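Local coordinates for microcin B17-processing protein McbB (Escherichia coli str. K-12 substr. MG1655, PDB 6GRH), which is needed to process the inactive microcin B17 precursor McbA into the active antibiotic peptide, at residues F194-I197 / E198-S202; M213-A216 / N217-Q220; S242-L245 / I246-L250. All blocks are in the same frame, centred on the assembly; numbering follows the deposited sequence. Where two conformers were deposited one is given.

Contact 1 of 3, residues F194-I197 / E198-S202. With ZN (zinc ion), chain F; SO4 (sulfate ion), chain G.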
loop_
_atom_site.group_PDB
_atom_site.type_symbol
_atom_site.label_atom_id
_atom_site.label_comp_id
_atom_site.label_asym_id
_atom_site.label_seq_id
_atom_site.Cartn_x
_atom_site.Cartn_y
_atom_site.Cartn_z
ATOM N N PHE B 194 -11.738 -17.243 0.522
ATOM C CA PHE B 194 -12.141 -16.477 1.714
ATOM C C PHE B 194 -11.034 -15.484 2.106
ATOM O O PHE B 194 -11.317 -14.355 2.511
ATOM C CB PHE B 194 -12.618 -17.422 2.824
ATOM C CG PHE B 194 -13.855 -18.167 2.438
ATOM C CD1 PHE B 194 -15.071 -17.492 2.328
ATOM C CD2 PHE B 194 -13.793 -19.499 2.054
ATOM C CE1 PHE B 194 -16.203 -18.143 1.881
ATOM C CE2 PHE B 194 -14.935 -20.174 1.637
ATOM C CZ PHE B 194 -16.138 -19.496 1.540
ATOM N N CYS B 195 -9.776 -15.869 1.878
ATOM C CA CYS B 195 -8.670 -14.940 2.006
ATOM C C CYS B 195 -8.828 -13.717 1.093
ATOM O O CYS B 195 -8.509 -12.590 1.507
ATOM C CB CYS B 195 -7.325 -15.633 1.765
ATOM S SG CYS B 195 -6.875 -16.834 3.026
ATOM N N HIS B 196 -9.324 -13.942 -0.124
ATOM C CA HIS B 196 -9.525 -12.892 -1.117
ATOM C C HIS B 196 -10.694 -11.985 -0.777
ATOM O O HIS B 196 -10.542 -10.720 -0.725
ATOM C CB HIS B 196 -9.687 -13.481 -2.528
ATOM C CG HIS B 196 -8.400 -13.946 -3.111
ATOM N ND1 HIS B 196 -7.828 -15.154 -2.784
ATOM C CD2 HIS B 196 -7.521 -13.321 -3.935
ATOM C CE1 HIS B 196 -6.678 -15.278 -3.422
ATOM N NE2 HIS B 196 -6.465 -14.175 -4.119
ATOM N N ILE B 197 -11.847 -12.593 -0.528
ATOM C CA ILE B 197 -13.078 -11.827 -0.357
ATOM C C ILE B 197 -12.999 -10.931 0.897
ATOM O O ILE B 197 -13.485 -9.811 0.885
ATOM C CB ILE B 197 -14.309 -12.750 -0.354
ATOM C CG1 ILE B 197 -15.571 -11.965 -0.705
ATOM C CG2 ILE B 197 -14.463 -13.454 0.975
ATOM C CD1 ILE B 197 -16.647 -12.849 -1.276
ATOM N N GLU B 198 -12.314 -11.400 1.937
ATOM C CA GLU B 198 -12.056 -10.586 3.135
ATOM C C GLU B 198 -11.111 -9.409 2.865
ATOM O O GLU B 198 -11.295 -8.323 3.412
ATOM C CB GLU B 198 -11.525 -11.461 4.275
ATOM C CG GLU B 198 -12.598 -12.436 4.783
ATOM C CD GLU B 198 -13.809 -11.753 5.415
ATOM O OE1 GLU B 198 -13.628 -10.640 5.967
ATOM O OE2 GLU B 198 -14.923 -12.347 5.381
ATOM N N ARG B 199 -10.099 -9.621 2.041
ATOM C CA ARG B 199 -9.242 -8.516 1.591
ATOM C C ARG B 199 -10.071 -7.436 0.862
ATOM O O ARG B 199 -9.919 -6.241 1.171
ATOM C CB ARG B 199 -8.098 -9.024 0.719
ATOM C CG ARG B 199 -7.085 -7.970 0.283
ATOM C CD ARG B 199 -6.163 -7.592 1.411
ATOM N NE ARG B 199 -5.194 -6.571 1.022
ATOM C CZ ARG B 199 -5.378 -5.245 1.084
ATOM N NH1 ARG B 199 -6.529 -4.689 1.491
ATOM N NH2 ARG B 199 -4.381 -4.456 0.706
ATOM N N TRP B 200 -10.960 -7.831 -0.046
ATOM C CA TRP B 200 -11.760 -6.850 -0.801
ATOM C C TRP B 200 -12.834 -6.186 0.068
ATOM O O TRP B 200 -13.057 -4.968 -0.042
ATOM C CB TRP B 200 -12.415 -7.446 -2.054
ATOM C CG TRP B 200 -11.513 -8.289 -2.939
ATOM C CD1 TRP B 200 -11.865 -9.441 -3.568
ATOM C CD2 TRP B 200 -10.136 -8.056 -3.276
ATOM N NE1 TRP B 200 -10.809 -9.940 -4.263
ATOM C CE2 TRP B 200 -9.737 -9.112 -4.117
ATOM C CE3 TRP B 200 -9.203 -7.050 -2.959
ATOM C CZ2 TRP B 200 -8.452 -9.208 -4.648
ATOM C CZ3 TRP B 200 -7.912 -7.147 -3.480
ATOM C CH2 TRP B 200 -7.549 -8.223 -4.312
ATOM N N LEU B 201 -13.490 -6.958 0.940
ATOM C CA LEU B 201 -14.493 -6.372 1.841
ATOM C C LEU B 201 -13.899 -5.327 2.812
ATOM O O LEU B 201 -14.532 -4.290 3.050
ATOM C CB LEU B 201 -15.293 -7.437 2.583
ATOM C CG LEU B 201 -16.172 -8.291 1.664
ATOM C CD1 LEU B 201 -16.822 -9.393 2.468
ATOM C CD2 LEU B 201 -17.235 -7.509 0.926
ATOM N N SER B 202 -12.699 -5.605 3.320
ATOM C CA SER B 202 -11.923 -4.671 4.132
ATOM C C SER B 202 -11.585 -3.385 3.382
ATOM O O SER B 202 -11.834 -2.295 3.890
ATOM C CB SER B 202 -10.624 -5.333 4.626
ATOM O OG SER B 202 -9.594 -5.336 3.632
HETATM ZN ZN ZN F . -8.126 -18.806 3.158
HETATM S S SO4 G . -5.880 -1.113 1.292
HETATM O O1 SO4 G . -6.478 -0.168 0.322
HETATM O O2 SO4 G . -5.409 -0.408 2.506
HETATM O O3 SO4 G . -6.928 -2.074 1.705
HETATM O O4 SO4 G . -4.737 -1.775 0.638
#
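Helix 193-204 starts at a four-cysteine zinc site, and here its first turns run from that site to a bound sulfate. Trp200 N gives its hydrogen to His196 O at 3.0 Å, and Leu201 N does the same to Ile197 O at 2.9 Å. His196 O has a second neighbour, because the Trp200 indole lies with one face over it, the oxygen 3.3 Å above the ring plane. CZ2 of the same indole comes to the edge of the imidazole, near its plane, while ND1 of His196 bonds to Cys192 O. Further round, CG1 of Ile197 meets CD1 of Leu201 at 4.3 Å. Cys195 SG binds the zinc ion at 2.3 Å, with Cys192, Cys290 and Cys292 completing the site. Arg199 has CG anti to its backbone N (chi1 -176°), and its chain leads away from the rest of the contact. Its guanidinium meets the sulfate edge-on and in plane. Arg199 NH1 bonds to sulfate O3 and Arg199 NH2 to sulfate O4, each at 2.7 Å and nearly straight (173° and 174°). Arg203 also binds this sulfate, which probably came from the crystallisation liquor. Trp200 packs on strands 167-174 and 269-273 and makes a cation-pi contact with Arg179. Phe194 rests against helix 150-160.

Contact 2 of 3, residues M213-A216 / N217-Q220; sequences MSWA and NLLQ
Ser214 OG receives two weak hydrogen bonds from one residue, Asn217. The backbone N of Asn217 lies 3.5 Å from Ser214 OG, and its side-chain ND2 lies 3.4 Å from the same oxygen. Ser214 is the N-cap of the short helix 215-220, and the bond from Asn217 N is the capping bond. A chi1 of 64° sets OG between the backbone N and the carbonyl carbon, and from there it reaches the first turn. The backbone of Ser214 takes part as well. Leu218 N bonds to Ser214 O at 2.9 Å. Leu219 N then bonds to Trp215 O at 3.0 Å. The last bond of this kind, from Gln220 N to Ala216 O, is weak.

The apolar side of the turn is built round Trp215 and Leu218. With CG anti to the carbonyl carbon (chi1 -67°), Leu218 sends its two methyl branches to different neighbours. Leu218 CD2 meets Met213 SD at 4.0 Å, and these two side chains cross at about a right angle. Leu219 comes to the indole from another direction, with CD2 at the ring edge, near its plane.

Much of this surface is an interface. The indole stacks with Trp12 of the McbD chain, and Leu218 packs on Met16 and Leu219 on Phe59 of that chain. Pro283 of the second subunit, another copy of this protein, touches Trp215, Ala216 and Leu219. Met213 also leans on Trp287 of its own chain. The other branch of Leu218 makes a CH-pi contact: CD1 sits over the centre of the six-membered ring of Trp215, 3.7 Å from its centroid and only 8° off the normal.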
loop_
_atom_site.group_PDB
_atom_site.type_symbol
_atom_site.label_atom_id
_atom_site.label_comp_id
_atom_site.label_asym_id
_atom_site.label_seq_id
_atom_site.Cartn_x
_atom_site.Cartn_y
_atom_site.Cartn_z
ATOM N N MET B 213 -10.006 -5.466 11.791
ATOM C CA MET B 213 -10.520 -5.948 13.086
ATOM C C MET B 213 -10.868 -4.831 14.076
ATOM O O MET B 213 -10.121 -3.894 14.271
ATOM C CB MET B 213 -9.556 -6.962 13.719
ATOM C CG MET B 213 -9.502 -8.299 12.983
ATOM S SD MET B 213 -11.025 -9.274 13.119
ATOM C CE MET B 213 -10.722 -10.577 11.926
ATOM N N SER B 214 -12.031 -4.982 14.699
ATOM C CA SER B 214 -12.550 -4.126 15.748
ATOM C C SER B 214 -13.659 -4.955 16.431
ATOM O O SER B 214 -14.056 -6.001 15.891
ATOM C CB SER B 214 -13.199 -2.911 15.138
ATOM O OG SER B 214 -14.317 -3.340 14.380
ATOM N N TRP B 215 -14.189 -4.470 17.547
ATOM C CA TRP B 215 -15.274 -5.212 18.208
ATOM C C TRP B 215 -16.509 -5.407 17.317
ATOM O O TRP B 215 -17.139 -6.445 17.395
ATOM C CB TRP B 215 -15.593 -4.700 19.608
ATOM C CG TRP B 215 -14.666 -5.390 20.566
ATOM C CD1 TRP B 215 -13.497 -4.918 21.081
ATOM C CD2 TRP B 215 -14.798 -6.740 21.025
ATOM N NE1 TRP B 215 -12.916 -5.875 21.880
ATOM C CE2 TRP B 215 -13.692 -7.010 21.851
ATOM C CE3 TRP B 215 -15.764 -7.733 20.832
ATOM C CZ2 TRP B 215 -13.512 -8.247 22.486
ATOM C CZ3 TRP B 215 -15.588 -8.977 21.463
ATOM C CH2 TRP B 215 -14.459 -9.218 22.277
ATOM N N ALA B 216 -16.815 -4.446 16.451
ATOM C CA ALA B 216 -17.945 -4.623 15.528
ATOM C C ALA B 216 -17.721 -5.842 14.632
ATOM O O ALA B 216 -18.626 -6.640 14.416
ATOM C CB ALA B 216 -18.167 -3.369 14.702
ATOM N N ASN B 217 -16.491 -6.025 14.175
ATOM C CA ASN B 217 -16.182 -7.177 13.343
ATOM C C ASN B 217 -16.129 -8.485 14.117
ATOM O O ASN B 217 -16.585 -9.514 13.621
ATOM C CB ASN B 217 -14.896 -6.941 12.584
ATOM C CG ASN B 217 -15.118 -6.118 11.355
ATOM O OD1 ASN B 217 -15.715 -6.583 10.383
ATOM N ND2 ASN B 217 -14.656 -4.900 11.383
ATOM N N LEU B 218 -15.597 -8.443 15.331
ATOM C CA LEU B 218 -15.551 -9.622 16.194
ATOM C C LEU B 218 -16.952 -10.154 16.527
ATOM O O LEU B 218 -17.193 -11.357 16.437
ATOM C CB LEU B 218 -14.759 -9.343 17.480
ATOM C CG LEU B 218 -13.253 -9.103 17.277
ATOM C CD1 LEU B 218 -12.637 -8.713 18.622
ATOM C CD2 LEU B 218 -12.561 -10.323 16.690
ATOM N N LEU B 219 -17.879 -9.255 16.827
ATOM C CA LEU B 219 -19.255 -9.670 17.099
ATOM C C LEU B 219 -19.917 -10.326 15.871
ATOM O O LEU B 219 -20.645 -11.278 16.033
ATOM C CB LEU B 219 -20.110 -8.533 17.630
ATOM C CG LEU B 219 -19.677 -7.991 18.993
ATOM C CD1 LEU B 219 -20.574 -6.817 19.355
ATOM C CD2 LEU B 219 -19.713 -9.036 20.100
ATOM N N GLN B 220 -19.632 -9.842 14.677
ATOM C CA GLN B 220 -20.169 -10.435 13.452
ATOM C C GLN B 220 -19.603 -11.847 13.225
ATOM O O GLN B 220 -20.298 -12.721 12.711
ATOM C CB GLN B 220 -19.837 -9.568 12.243
ATOM C CG GLN B 220 -20.601 -8.249 12.142
ATOM C CD GLN B 220 -20.008 -7.350 11.070
ATOM O OE1 GLN B 220 -19.411 -7.825 10.107
ATOM N NE2 GLN B 220 -20.157 -6.052 11.234
#

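Contact 3 of 3, residues S242-L245 / I246-L250; sequences SYHL and IKRRL. With EDO (1,2-ethanediol), chain J.
Arg248 reaches back over His244, one turn earlier in the helix. Its CB lies 3.6 Å from His244 O, the oxygen that accepts the backbone bond from Arg248 N at 2.9 Å. CG makes a CH-pi contact with the imidazole, 4.0 Å from the ring centroid and offset toward the rim. The chain bends at chi2 (-58°), Arg248 CD lies 4.2 Å from His244 CE1, and NE then comes 3.5 Å from that carbon. The guanidinium is not laid flat on the ring, as the two planes are 67° apart. NE bonds to Leu274 O of the third subunit, another copy of this protein, and NE2 of His244 bonds to the same oxygen. At the tip, the edge faces O1 of a 1,2-ethanediol in plane. Arg248 NH2 bonds to O1 of the diol at 3.1 Å, NH1 only weakly, and NH1 also bonds to Gln251.

All this lies on the long helix 236-254, buried at this contact, one face of which meets the third subunit. Lys247 NZ forms a salt bridge there with Glu238 of that subunit, and His244 ND1 bonds to its Ser237. Regular backbone bonds carry the turn, such as Ile246 N to Ser242 O at 2.9 Å. Leu245 and Ile246 pack on Phe178 of strand 177-180, and Ile246 also touches Trp115 of helix 111-115. Arg249 turns from the contact to a salt bridge with Glu252.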
loop_
_atom_site.group_PDB
_atom_site.type_symbol
_atom_site.label_atom_id
_atom_site.label_comp_id
_atom_site.label_asym_id
_atom_site.label_seq_id
_atom_site.Cartn_x
_atom_site.Cartn_y
_atom_site.Cartn_z
ATOM N N SER B 242 -16.170 -10.405 -19.222
ATOM C CA SER B 242 -15.843 -11.456 -18.234
ATOM C C SER B 242 -15.376 -12.750 -18.904
ATOM O O SER B 242 -14.384 -13.351 -18.512
ATOM C CB SER B 242 -17.072 -11.761 -17.370
ATOM O OG SER B 242 -17.476 -10.618 -16.615
ATOM N N TYR B 243 -16.108 -13.150 -19.938
ATOM C CA TYR B 243 -15.797 -14.352 -20.728
ATOM C C TYR B 243 -14.376 -14.296 -21.292
ATOM O O TYR B 243 -13.630 -15.268 -21.191
ATOM C CB TYR B 243 -16.815 -14.462 -21.856
ATOM C CG TYR B 243 -16.847 -15.713 -22.691
ATOM C CD1 TYR B 243 -17.379 -16.896 -22.185
ATOM C CD2 TYR B 243 -16.425 -15.693 -24.021
ATOM C CE1 TYR B 243 -17.471 -18.039 -22.982
ATOM C CE2 TYR B 243 -16.515 -16.839 -24.832
ATOM C CZ TYR B 243 -17.053 -18.006 -24.300
ATOM O OH TYR B 243 -17.128 -19.134 -25.072
ATOM N N HIS B 244 -14.006 -13.150 -21.863
ATOM C CA HIS B 244 -12.662 -12.979 -22.370
ATOM C C HIS B 244 -11.592 -13.048 -21.274
ATOM O O HIS B 244 -10.544 -13.686 -21.469
ATOM C CB HIS B 244 -12.566 -11.674 -23.143
ATOM C CG HIS B 244 -11.278 -11.505 -23.870
ATOM N ND1 HIS B 244 -10.868 -12.361 -24.878
ATOM C CD2 HIS B 244 -10.294 -10.586 -23.721
ATOM C CE1 HIS B 244 -9.675 -11.978 -25.303
ATOM N NE2 HIS B 244 -9.313 -10.897 -24.627
ATOM N N LEU B 245 -11.828 -12.375 -20.141
ATOM C CA LEU B 245 -10.887 -12.444 -19.021
ATOM C C LEU B 245 -10.671 -13.846 -18.458
ATOM O O LEU B 245 -9.540 -14.220 -18.140
ATOM C CB LEU B 245 -11.283 -11.470 -17.904
ATOM C CG LEU B 245 -11.042 -9.996 -18.160
ATOM C CD1 LEU B 245 -11.514 -9.173 -16.955
ATOM C CD2 LEU B 245 -9.585 -9.699 -18.375
ATOM N N ILE B 246 -11.746 -14.618 -18.369
ATOM C CA ILE B 246 -11.686 -16.032 -17.977
ATOM C C ILE B 246 -10.816 -16.817 -18.969
ATOM O O ILE B 246 -9.859 -17.523 -18.579
ATOM C CB ILE B 246 -13.095 -16.634 -17.848
ATOM C CG1 ILE B 246 -13.856 -15.999 -16.672
ATOM C CG2 ILE B 246 -13.049 -18.146 -17.638
ATOM C CD1 ILE B 246 -15.322 -16.358 -16.577
ATOM N N LYS B 247 -11.118 -16.662 -20.258
ATOM C CA LYS B 247 -10.347 -17.329 -21.289
ATOM C C LYS B 247 -8.858 -17.014 -21.206
ATOM O O LYS B 247 -8.014 -17.927 -21.191
ATOM C CB LYS B 247 -10.882 -16.981 -22.678
ATOM C CG LYS B 247 -10.254 -17.877 -23.735
ATOM C CD LYS B 247 -10.530 -17.397 -25.140
ATOM C CE LYS B 247 -9.508 -16.356 -25.549
ATOM N NZ LYS B 247 -9.767 -16.048 -26.959
ATOM N N ARG B 248 -8.533 -15.717 -21.120
ATOM C CA ARG B 248 -7.143 -15.328 -21.072
ATOM C C ARG B 248 -6.434 -15.787 -19.822
ATOM O O ARG B 248 -5.277 -16.169 -19.888
ATOM C CB ARG B 248 -6.949 -13.835 -21.246
ATOM C CG ARG B 248 -7.278 -13.374 -22.636
ATOM C CD ARG B 248 -6.435 -14.080 -23.705
ATOM N NE ARG B 248 -6.457 -13.292 -24.921
ATOM C CZ ARG B 248 -6.215 -13.737 -26.143
ATOM N NH1 ARG B 248 -5.900 -15.011 -26.380
ATOM N NH2 ARG B 248 -6.257 -12.870 -27.144
ATOM N N ARG B 249 -7.143 -15.802 -18.706
ATOM C CA ARG B 249 -6.563 -16.309 -17.493
ATOM C C ARG B 249 -6.283 -17.813 -17.564
ATOM O O ARG B 249 -5.207 -18.273 -17.179
ATOM C CB ARG B 249 -7.423 -15.887 -16.277
ATOM C CG ARG B 249 -6.797 -16.257 -14.956
ATOM C CD ARG B 249 -5.609 -15.365 -14.662
ATOM N NE ARG B 249 -5.000 -15.742 -13.400
ATOM C CZ ARG B 249 -3.720 -16.030 -13.188
ATOM N NH1 ARG B 249 -2.793 -15.941 -14.154
ATOM N NH2 ARG B 249 -3.349 -16.380 -11.957
ATOM N N LEU B 250 -7.230 -18.584 -18.049
ATOM C CA LEU B 250 -7.009 -20.010 -18.261
ATOM C C LEU B 250 -5.880 -20.260 -19.230
ATOM O O LEU B 250 -5.070 -21.184 -19.044
ATOM C CB LEU B 250 -8.280 -20.708 -18.773
ATOM C CG LEU B 250 -9.296 -21.203 -17.751
ATOM C CD1 LEU B 250 -10.532 -21.697 -18.479
ATOM C CD2 LEU B 250 -8.717 -22.278 -16.832
HETATM C C1 EDO J . -6.279 -14.364 -30.262
HETATM O O1 EDO J . -5.031 -14.257 -29.572
HETATM C C2 EDO J . -6.539 -13.043 -30.964
HETATM O O2 EDO J . -7.905 -12.936 -31.358
#

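How the contacts relate
The contacts follow one another along the chain, each within a single helix: 193-204, then 215-220, then 236-254. Contacts 1 and 2 lie on the same side of the chain's centre, their centres about 15 Å apart and their nearest atoms about 6 Å apart. Contact 3 is about 5 Å from the chain's centre. Its centre is about 22 Å from that of contact 1 and about 36 Å from that of contact 2. Contacts 1 and 3 both border the seven-stranded mixed sheet, from the helices 193-204 and 236-254. Contact 2 lies far from the chain's centre and meets McbD and a second copy of this protein; contact 3 meets a third subunit, also a copy.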